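Local coordinates for protein putative Acetyltransferase (Pyrococcus horikoshii, PDB 3DDD) that binds coenzyme A and probably transfers an acyl group from it to a still undefined acceptor, as other members of the GNAT acetyltransferase family do, at residues F139-R144 against M264-G269; P242-D247 against E274-Y279. All blocks are in the same frame, centred on the assembly; numbering follows the deposited sequence. Where two conformers were deposited one is given.

Contact 1 (F139-R144 against M264-G269); sequences FVDEYR and MRMRLG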
ATOM      1  N   PHE A 139      -3.177  18.010  -2.610  1.00 31.58           N
ATOM      2  CA  PHE A 139      -3.099  16.788  -3.388  1.00 32.50           C
ATOM      3  C   PHE A 139      -4.079  16.812  -4.566  1.00 33.43           C
ATOM      4  O   PHE A 139      -5.258  17.180  -4.403  1.00 36.08           O
ATOM      5  CB  PHE A 139      -3.331  15.554  -2.503  1.00 30.74           C
ATOM      6  CG  PHE A 139      -2.112  15.143  -1.713  1.00 36.31           C
ATOM      7  CD1 PHE A 139      -1.703  15.881  -0.593  1.00 31.10           C
ATOM      8  CD2 PHE A 139      -1.378  14.021  -2.080  1.00 36.71           C
ATOM      9  CE1 PHE A 139      -0.606  15.521   0.128  1.00 30.40           C
ATOM     10  CE2 PHE A 139      -0.252  13.634  -1.342  1.00 36.49           C
ATOM     11  CZ  PHE A 139       0.144  14.395  -0.238  1.00 36.69           C
ATOM     12  N   VAL A 140      -3.570  16.445  -5.749  1.00 33.19           N
ATOM     13  CA  VAL A 140      -4.327  16.427  -7.001  1.00 31.65           C
ATOM     14  C   VAL A 140      -4.599  14.981  -7.437  1.00 31.41           C
ATOM     15  O   VAL A 140      -3.799  14.105  -7.185  1.00 32.54           O
ATOM     16  CB  VAL A 140      -3.554  17.156  -8.150  1.00 35.73           C
ATOM     17  CG1 VAL A 140      -3.321  18.661  -7.819  1.00 28.05           C
ATOM     18  CG2 VAL A 140      -2.239  16.454  -8.449  1.00 24.48           C
ATOM     19  N   ASP A 141      -5.725  14.744  -8.103  1.00 32.11           N
ATOM     20  CA  ASP A 141      -6.082  13.414  -8.595  1.00 33.02           C
ATOM     21  C   ASP A 141      -5.118  12.908  -9.667  1.00 33.87           C
ATOM     22  O   ASP A 141      -4.707  13.661 -10.559  1.00 34.97           O
ATOM     23  CB  ASP A 141      -7.493  13.396  -9.200  1.00 33.85           C
ATOM     24  CG  ASP A 141      -8.588  13.684  -8.190  1.00 32.67           C
ATOM     25  OD1 ASP A 141      -8.306  13.808  -6.998  1.00 36.68           O
ATOM     26  OD2 ASP A 141      -9.747  13.781  -8.614  1.00 41.75           O
ATOM     27  N   GLU A 142      -4.764  11.631  -9.569  1.00 35.09           N
ATOM     28  CA  GLU A 142      -4.077  10.954 -10.653  1.00 37.34           C
ATOM     29  C   GLU A 142      -5.062  10.053 -11.406  1.00 36.12           C
ATOM     30  O   GLU A 142      -5.596  10.461 -12.420  1.00 38.73           O
ATOM     31  CB  GLU A 142      -2.855  10.186 -10.123  1.00 36.92           C
ATOM     32  CG  GLU A 142      -1.760  11.151  -9.663  1.00 38.66           C
ATOM     33  CD  GLU A 142      -0.404  10.504  -9.507  1.00 39.80           C
ATOM     34  OE1 GLU A 142      -0.333   9.331  -9.085  1.00 39.94           O
ATOM     35  OE2 GLU A 142       0.598  11.176  -9.810  1.00 41.71           O
ATOM     36  N   TYR A 143      -5.343   8.873 -10.875  1.00 32.83           N
ATOM     37  CA  TYR A 143      -6.284   7.933 -11.466  1.00 33.99           C
ATOM     38  C   TYR A 143      -6.730   7.000 -10.337  1.00 34.09           C
ATOM     39  O   TYR A 143      -6.078   6.945  -9.301  1.00 31.87           O
ATOM     40  CB  TYR A 143      -5.625   7.120 -12.611  1.00 34.60           C
ATOM     41  CG  TYR A 143      -4.245   6.595 -12.258  1.00 36.48           C
ATOM     42  CD1 TYR A 143      -4.108   5.512 -11.439  1.00 34.61           C
ATOM     43  CD2 TYR A 143      -3.077   7.227 -12.710  1.00 38.02           C
ATOM     44  CE1 TYR A 143      -2.862   5.032 -11.072  1.00 35.26           C
ATOM     45  CE2 TYR A 143      -1.806   6.743 -12.351  1.00 40.30           C
ATOM     46  CZ  TYR A 143      -1.719   5.637 -11.519  1.00 37.96           C
ATOM     47  OH  TYR A 143      -0.504   5.098 -11.111  1.00 42.10           O
ATOM     48  N   ARG A 144      -7.819   6.262 -10.563  0.50 34.73           N
ATOM     49  CA  ARG A 144      -8.357   5.319  -9.568  0.50 34.94           C
ATOM     50  C   ARG A 144      -7.580   4.016  -9.511  0.50 33.37           C
ATOM     51  O   ARG A 144      -7.012   3.559 -10.507  0.50 34.74           O
ATOM     52  CB  ARG A 144      -9.837   5.012  -9.827  0.50 34.87           C
ATOM     53  CG  ARG A 144     -10.783   6.104  -9.369  0.50 36.16           C
ATOM     54  CD  ARG A 144     -12.160   5.971  -9.996  0.50 35.43           C
ATOM     55  NE  ARG A 144     -13.025   5.026  -9.285  0.50 45.85           N
ATOM     56  CZ  ARG A 144     -13.552   3.901  -9.789  0.50 41.75           C
ATOM     57  NH1 ARG A 144     -13.323   3.504 -11.038  0.50 42.76           N
ATOM     58  NH2 ARG A 144     -14.322   3.156  -9.018  0.50 38.03           N
HETATM   59  N   MSE A 264      -8.701   6.839  -5.015  1.00 35.78           N
HETATM   60  CA  MSE A 264      -8.182   7.748  -5.972  1.00 39.27           C
HETATM   61  C   MSE A 264      -6.729   7.913  -5.567  1.00 38.75           C
HETATM   62  O   MSE A 264      -6.423   8.232  -4.422  1.00 37.72           O
HETATM   63  CB  MSE A 264      -8.979   9.050  -5.938  1.00 36.87           C
HETATM   64  CG  MSE A 264      -8.422  10.151  -6.812  1.00 44.43           C
HETATM   65 SE   MSE A 264      -8.463   9.749  -8.694  0.75 34.84          SE
HETATM   66  CE  MSE A 264     -10.367  10.118  -9.056  1.00 32.85           C
ATOM     67  N   ARG A 265      -5.837   7.632  -6.501  1.00 37.42           N
ATOM     68  CA  ARG A 265      -4.444   7.882  -6.292  1.00 35.53           C
ATOM     69  C   ARG A 265      -4.296   9.383  -6.435  1.00 33.37           C
ATOM     70  O   ARG A 265      -4.969   9.987  -7.234  1.00 33.35           O
ATOM     71  CB  ARG A 265      -3.600   7.109  -7.296  1.00 34.65           C
ATOM     72  CG  ARG A 265      -2.111   7.276  -7.192  1.00 31.68           C
ATOM     73  CD  ARG A 265      -1.414   6.086  -7.893  1.00 36.06           C
ATOM     74  NE  ARG A 265      -1.480   4.897  -7.038  1.00 38.93           N
ATOM     75  CZ  ARG A 265      -0.688   3.836  -7.119  1.00 29.35           C
ATOM     76  NH1 ARG A 265       0.255   3.763  -8.054  1.00 34.66           N
ATOM     77  NH2 ARG A 265      -0.824   2.851  -6.224  1.00 35.44           N
HETATM   78  N   MSE A 266      -3.456   9.978  -5.598  1.00 34.04           N
HETATM   79  CA  MSE A 266      -3.276  11.432  -5.565  1.00 32.55           C
HETATM   80  C   MSE A 266      -1.807  11.779  -5.372  1.00 31.09           C
HETATM   81  O   MSE A 266      -1.028  10.953  -4.903  1.00 32.50           O
HETATM   82  CB  MSE A 266      -4.085  12.028  -4.416  1.00 32.99           C
HETATM   83  CG  MSE A 266      -5.568  11.729  -4.451  1.00 32.66           C
HETATM   84 SE   MSE A 266      -6.516  12.559  -3.008  0.75 30.96          SE
HETATM   85  CE  MSE A 266      -6.891  14.264  -3.839  1.00 24.51           C
ATOM     86  N   ARG A 267      -1.450  13.009  -5.715  1.00 35.40           N
ATOM     87  CA  ARG A 267      -0.056  13.452  -5.742  1.00 35.32           C
ATOM     88  C   ARG A 267       0.120  14.882  -5.253  1.00 35.22           C
ATOM     89  O   ARG A 267      -0.626  15.799  -5.627  1.00 35.14           O
ATOM     90  CB  ARG A 267       0.519  13.315  -7.164  1.00 35.28           C
ATOM     91  CG  ARG A 267       1.967  13.753  -7.298  1.00 31.14           C
ATOM     92  CD  ARG A 267       2.437  13.679  -8.725  1.00 37.11           C
ATOM     93  NE  ARG A 267       1.989  14.848  -9.484  1.00 38.39           N
ATOM     94  CZ  ARG A 267       0.950  14.871 -10.304  1.00 38.43           C
ATOM     95  NH1 ARG A 267       0.251  13.785 -10.560  1.00 43.26           N
ATOM     96  NH2 ARG A 267       0.642  15.992 -10.925  1.00 38.70           N
ATOM     97  N   LEU A 268       1.151  15.065  -4.433  1.00 34.75           N
ATOM     98  CA  LEU A 268       1.635  16.385  -4.090  1.00 33.70           C
ATOM     99  C   LEU A 268       3.082  16.499  -4.572  1.00 32.87           C
ATOM    100  O   LEU A 268       3.981  15.807  -4.090  1.00 30.17           O
ATOM    101  CB  LEU A 268       1.513  16.672  -2.599  1.00 34.15           C
ATOM    102  CG  LEU A 268       2.012  18.055  -2.161  1.00 34.28           C
ATOM    103  CD1 LEU A 268       1.253  19.224  -2.846  1.00 31.93           C
ATOM    104  CD2 LEU A 268       1.956  18.176  -0.657  1.00 32.38           C
ATOM    105  N   GLY A 269       3.293  17.388  -5.537  1.00 31.47           N
ATOM    106  CA  GLY A 269       4.582  17.553  -6.157  1.00 32.40           C
ATOM    107  C   GLY A 269       4.560  17.141  -7.621  1.00 35.79           C
ATOM    108  O   GLY A 269       3.491  16.985  -8.222  1.00 34.91           O
TER
HETATM  109  O   HOH W   1      -2.404  14.078 -12.095  1.00 46.85           O

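Contact 2 (P242-D247 against E274-Y279); sequences PEVNKD and EKVDIY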
ATOM      1  N   PRO A 242      -4.694  -0.363 -11.445  1.00 32.84           N
ATOM      2  CA  PRO A 242      -4.793   1.046 -11.791  1.00 34.96           C
ATOM      3  C   PRO A 242      -5.752   1.152 -12.969  1.00 35.84           C
ATOM      4  O   PRO A 242      -5.562   0.472 -13.963  1.00 38.08           O
ATOM      5  CB  PRO A 242      -3.365   1.423 -12.193  1.00 36.94           C
ATOM      6  CG  PRO A 242      -2.531   0.229 -11.992  1.00 35.79           C
ATOM      7  CD  PRO A 242      -3.438  -0.955 -11.922  1.00 35.08           C
ATOM      8  N   GLU A 243      -6.765   1.997 -12.848  0.50 38.28           N
ATOM      9  CA  GLU A 243      -7.868   2.033 -13.817  0.50 39.12           C
ATOM     10  C   GLU A 243      -7.399   2.515 -15.209  0.50 38.92           C
ATOM     11  O   GLU A 243      -8.103   2.317 -16.201  0.50 40.09           O
ATOM     12  CB  GLU A 243      -9.019   2.895 -13.248  0.50 39.90           C
ATOM     13  CG  GLU A 243     -10.354   2.860 -14.007  0.50 40.10           C
ATOM     14  CD  GLU A 243     -11.500   3.550 -13.253  0.50 39.34           C
ATOM     15  OE1 GLU A 243     -11.258   4.185 -12.212  0.50 38.80           O
ATOM     16  OE2 GLU A 243     -12.655   3.471 -13.714  0.50 43.83           O
ATOM     17  N   VAL A 244      -6.214   3.131 -15.271  1.00 38.18           N
ATOM     18  CA  VAL A 244      -5.617   3.591 -16.531  1.00 38.40           C
ATOM     19  C   VAL A 244      -4.881   2.506 -17.311  1.00 40.27           C
ATOM     20  O   VAL A 244      -4.435   2.766 -18.416  1.00 42.13           O
ATOM     21  CB  VAL A 244      -4.609   4.741 -16.315  1.00 35.67           C
ATOM     22  CG1 VAL A 244      -5.340   6.026 -15.938  1.00 42.77           C
ATOM     23  CG2 VAL A 244      -3.554   4.357 -15.301  1.00 33.02           C
ATOM     24  N   ASN A 245      -4.713   1.316 -16.730  1.00 41.20           N
ATOM     25  CA  ASN A 245      -4.161   0.186 -17.460  1.00 41.28           C
ATOM     26  C   ASN A 245      -5.378  -0.452 -18.075  1.00 42.84           C
ATOM     27  O   ASN A 245      -6.130  -1.141 -17.386  1.00 42.48           O
ATOM     28  CB  ASN A 245      -3.428  -0.785 -16.528  1.00 40.35           C
ATOM     29  CG  ASN A 245      -2.751  -1.909 -17.269  1.00 35.05           C
ATOM     30  OD1 ASN A 245      -3.190  -2.296 -18.335  1.00 31.01           O
ATOM     31  ND2 ASN A 245      -1.671  -2.452 -16.700  1.00 38.40           N
ATOM     32  N   LYS A 246      -5.582  -0.182 -19.361  1.00 45.13           N
ATOM     33  CA  LYS A 246      -6.739  -0.666 -20.103  1.00 45.91           C
ATOM     34  C   LYS A 246      -6.740  -2.192 -20.220  1.00 46.61           C
ATOM     35  O   LYS A 246      -7.803  -2.818 -20.174  1.00 49.32           O
ATOM     36  CB  LYS A 246      -6.774  -0.003 -21.485  1.00 47.61           C
ATOM     37  N   ASP A 247      -5.560  -2.804 -20.313  1.00 44.16           N
ATOM     38  CA  ASP A 247      -5.484  -4.256 -20.416  1.00 42.94           C
ATOM     39  C   ASP A 247      -5.742  -4.990 -19.110  1.00 42.54           C
ATOM     40  O   ASP A 247      -6.116  -6.152 -19.133  1.00 42.04           O
ATOM     41  CB  ASP A 247      -4.127  -4.703 -20.957  1.00 44.80           C
ATOM     42  CG  ASP A 247      -3.925  -4.352 -22.423  1.00 43.58           C
ATOM     43  OD1 ASP A 247      -4.909  -4.206 -23.190  1.00 43.93           O
ATOM     44  OD2 ASP A 247      -2.753  -4.227 -22.808  1.00 50.71           O
ATOM     45  N   GLU A 274       6.239   6.855 -14.698  1.00 45.37           N
ATOM     46  CA  GLU A 274       5.897   5.460 -14.436  1.00 46.03           C
ATOM     47  C   GLU A 274       5.396   4.808 -15.719  1.00 45.67           C
ATOM     48  O   GLU A 274       4.980   5.494 -16.629  1.00 45.84           O
ATOM     49  CB  GLU A 274       4.842   5.354 -13.319  1.00 46.10           C
ATOM     50  CG  GLU A 274       3.513   6.028 -13.616  1.00 41.27           C
ATOM     51  CD  GLU A 274       2.540   5.982 -12.447  1.00 46.33           C
ATOM     52  OE1 GLU A 274       2.874   5.406 -11.381  1.00 49.01           O
ATOM     53  OE2 GLU A 274       1.424   6.519 -12.600  1.00 53.43           O
ATOM     54  N   LYS A 275       5.450   3.485 -15.806  1.00 45.58           N
ATOM     55  CA  LYS A 275       4.997   2.808 -17.024  1.00 45.91           C
ATOM     56  C   LYS A 275       3.776   1.951 -16.691  1.00 43.90           C
ATOM     57  O   LYS A 275       3.850   0.746 -16.469  1.00 43.03           O
ATOM     58  CB  LYS A 275       6.132   2.011 -17.668  1.00 46.28           C
ATOM     59  CG  LYS A 275       5.788   1.532 -19.081  1.00 52.13           C
ATOM     60  CD  LYS A 275       6.996   0.974 -19.853  1.00 49.93           C
ATOM     61  CE  LYS A 275       6.596   0.379 -21.219  1.00 53.20           C
ATOM     62  NZ  LYS A 275       5.267   0.878 -21.728  1.00 56.15           N
ATOM     63  N   VAL A 276       2.643   2.623 -16.634  1.00 43.22           N
ATOM     64  CA  VAL A 276       1.448   2.089 -16.007  1.00 42.60           C
ATOM     65  C   VAL A 276       0.731   1.056 -16.909  1.00 41.42           C
ATOM     66  O   VAL A 276      -0.106   0.292 -16.434  1.00 37.31           O
ATOM     67  CB  VAL A 276       0.494   3.251 -15.617  1.00 43.80           C
ATOM     68  CG1 VAL A 276      -0.181   3.838 -16.877  1.00 39.29           C
ATOM     69  CG2 VAL A 276      -0.517   2.792 -14.562  1.00 44.05           C
ATOM     70  N   ASP A 277       1.080   1.060 -18.200  0.50 40.55           N
ATOM     71  CA  ASP A 277       0.584   0.070 -19.158  0.50 40.49           C
ATOM     72  C   ASP A 277       1.086  -1.334 -18.841  0.50 38.76           C
ATOM     73  O   ASP A 277       0.389  -2.315 -19.098  0.50 38.35           O
ATOM     74  CB  ASP A 277       0.890   0.466 -20.635  0.50 40.94           C
ATOM     75  CG  ASP A 277       2.379   0.629 -20.935  0.50 40.23           C
ATOM     76  OD1 ASP A 277       2.963   1.633 -20.486  0.50 39.78           O
ATOM     77  OD2 ASP A 277       2.960  -0.216 -21.661  0.50 37.15           O
ATOM     78  N   ILE A 278       2.262  -1.438 -18.226  1.00 38.14           N
ATOM     79  CA  ILE A 278       2.779  -2.756 -17.800  1.00 35.19           C
ATOM     80  C   ILE A 278       2.473  -3.114 -16.348  1.00 35.41           C
ATOM     81  O   ILE A 278       2.880  -4.177 -15.861  1.00 33.92           O
ATOM     82  CB  ILE A 278       4.304  -2.949 -18.095  1.00 36.19           C
ATOM     83  CG1 ILE A 278       5.206  -2.006 -17.281  1.00 35.62           C
ATOM     84  CG2 ILE A 278       4.562  -2.836 -19.611  1.00 31.23           C
ATOM     85  CD1 ILE A 278       6.676  -2.459 -17.297  1.00 26.79           C
ATOM     86  N   TYR A 279       1.776  -2.206 -15.663  1.00 35.67           N
ATOM     87  CA  TYR A 279       1.585  -2.252 -14.229  1.00 34.70           C
ATOM     88  C   TYR A 279       0.144  -2.646 -14.008  1.00 36.15           C
ATOM     89  O   TYR A 279      -0.755  -1.814 -14.207  1.00 37.54           O
ATOM     90  CB  TYR A 279       1.859  -0.877 -13.617  1.00 33.66           C
ATOM     91  CG  TYR A 279       1.952  -0.812 -12.094  1.00 32.44           C
ATOM     92  CD1 TYR A 279       2.182  -1.946 -11.315  1.00 31.11           C
ATOM     93  CD2 TYR A 279       1.907   0.398 -11.452  1.00 33.03           C
ATOM     94  CE1 TYR A 279       2.329  -1.842  -9.928  1.00 34.29           C
ATOM     95  CE2 TYR A 279       2.049   0.511 -10.073  1.00 30.84           C
ATOM     96  CZ  TYR A 279       2.261  -0.605  -9.318  1.00 31.09           C
ATOM     97  OH  TYR A 279       2.387  -0.482  -7.949  1.00 37.26           O
TER

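Contact 1 (F139-R144 against M264-G269)
R267 NH1 is held by two acceptors, E142 OE2 at 2.7 Å in a salt bridge and a water that also donates to D141 O; NE of the same guanidinium donates to G269 O just along the chain. E142 OE2 lies only 5° out of the guanidinium plane and accepts through its anti lone pair, away from OE1, which is paired with R123. V140 CG2 covers one face of the guanidinium, offset toward its rim. R267 can turn this way because its chain, extended to CD, bends at chi3 (80°).

Beneath these side chains the strands pair antiparallel: V140 and R267 exchange two backbone bonds, with V140 N to R267 O at 3.0 Å. E142 N then donates to R265 O (2.9 Å) and R265 N to Y143 O (2.9 Å). The register slips by one between the D141–M266 and R144–M264 pairs, the mark of a beta bulge. At the other end L268 CB sits over the F139 ring, 3.5 Å from its centroid and 11° off the normal, a CH-pi contact. M266 CE packs against F139 CB at 4.0 Å, on the side where helix 131-136 lies.

R265 runs beside Y143, but its guanidinium is paired with D125 and the terminal carboxylate of G288. The charge of R267 is probably balanced by E142, while M266 and F139 pack toward helices 131-136 and 103-118, with D141 bonded to Y131 among them.

Contact 2 (P242-D247 against E274-Y279)
N245 ND2 donates to Y279 O at 2.7 Å, and the bond is nearly straight at the hydrogen (169°). The acceptor lies in the amide plane of N245, yet the donor stands 74° out of the carbonyl plane of Y279, so the amide comes down over the carbonyl and misses its lone pairs. Beside this bond, P242 CG touches the same Y279 O at 3.5 Å. V276 CG2 supplies the apolar part, meeting P242 CB at 3.9 Å and V244 CG2 at 3.5 Å, the latter tighter than usual for two methyls.

The amide is placed by its first torsion, which sets CG opposite the backbone N (chi1 -175°) and carries ND2 across to the facing loop. Its other end is used as well: OD1 accepts weakly from D247 N at 3.1 Å, the N-cap bond of helix 246-252. Behind N245, a type I turn closes with N245 N on P242 O at 3.0 Å. On the facing side, I278 packs on helix 169-179.

With an alanine here in place of N245, Y279 O would probably lose its amide donor and the start of helix 246-252 its weak side-chain cap. One amide therefore serves two purposes, weakly capping a helix and tying it to the first residue of strand 279-281, with a small valine and proline patch alongside.

Contact 1 joins strands 140-149 and 258-267 by antiparallel backbone pairing broken by a bulge, whereas contact 2 brings a turn and helix start against an irregular loop through a single amide bond and three apolar side chains. Both are partly buried, but contact 1 buries 796 Å² against 269 Å². It also lies nearer the CoA-binding residues; contact 2 is remote from them. The two touch directly: in the conformers given, R144 pairs with E243, Y143 packs on P242 and V244, and its hydroxyl probably hydrogen-bonds E274. Strand 140-149, which also pairs with strand 238-242, thus connects the sheet pairing to the loop contact.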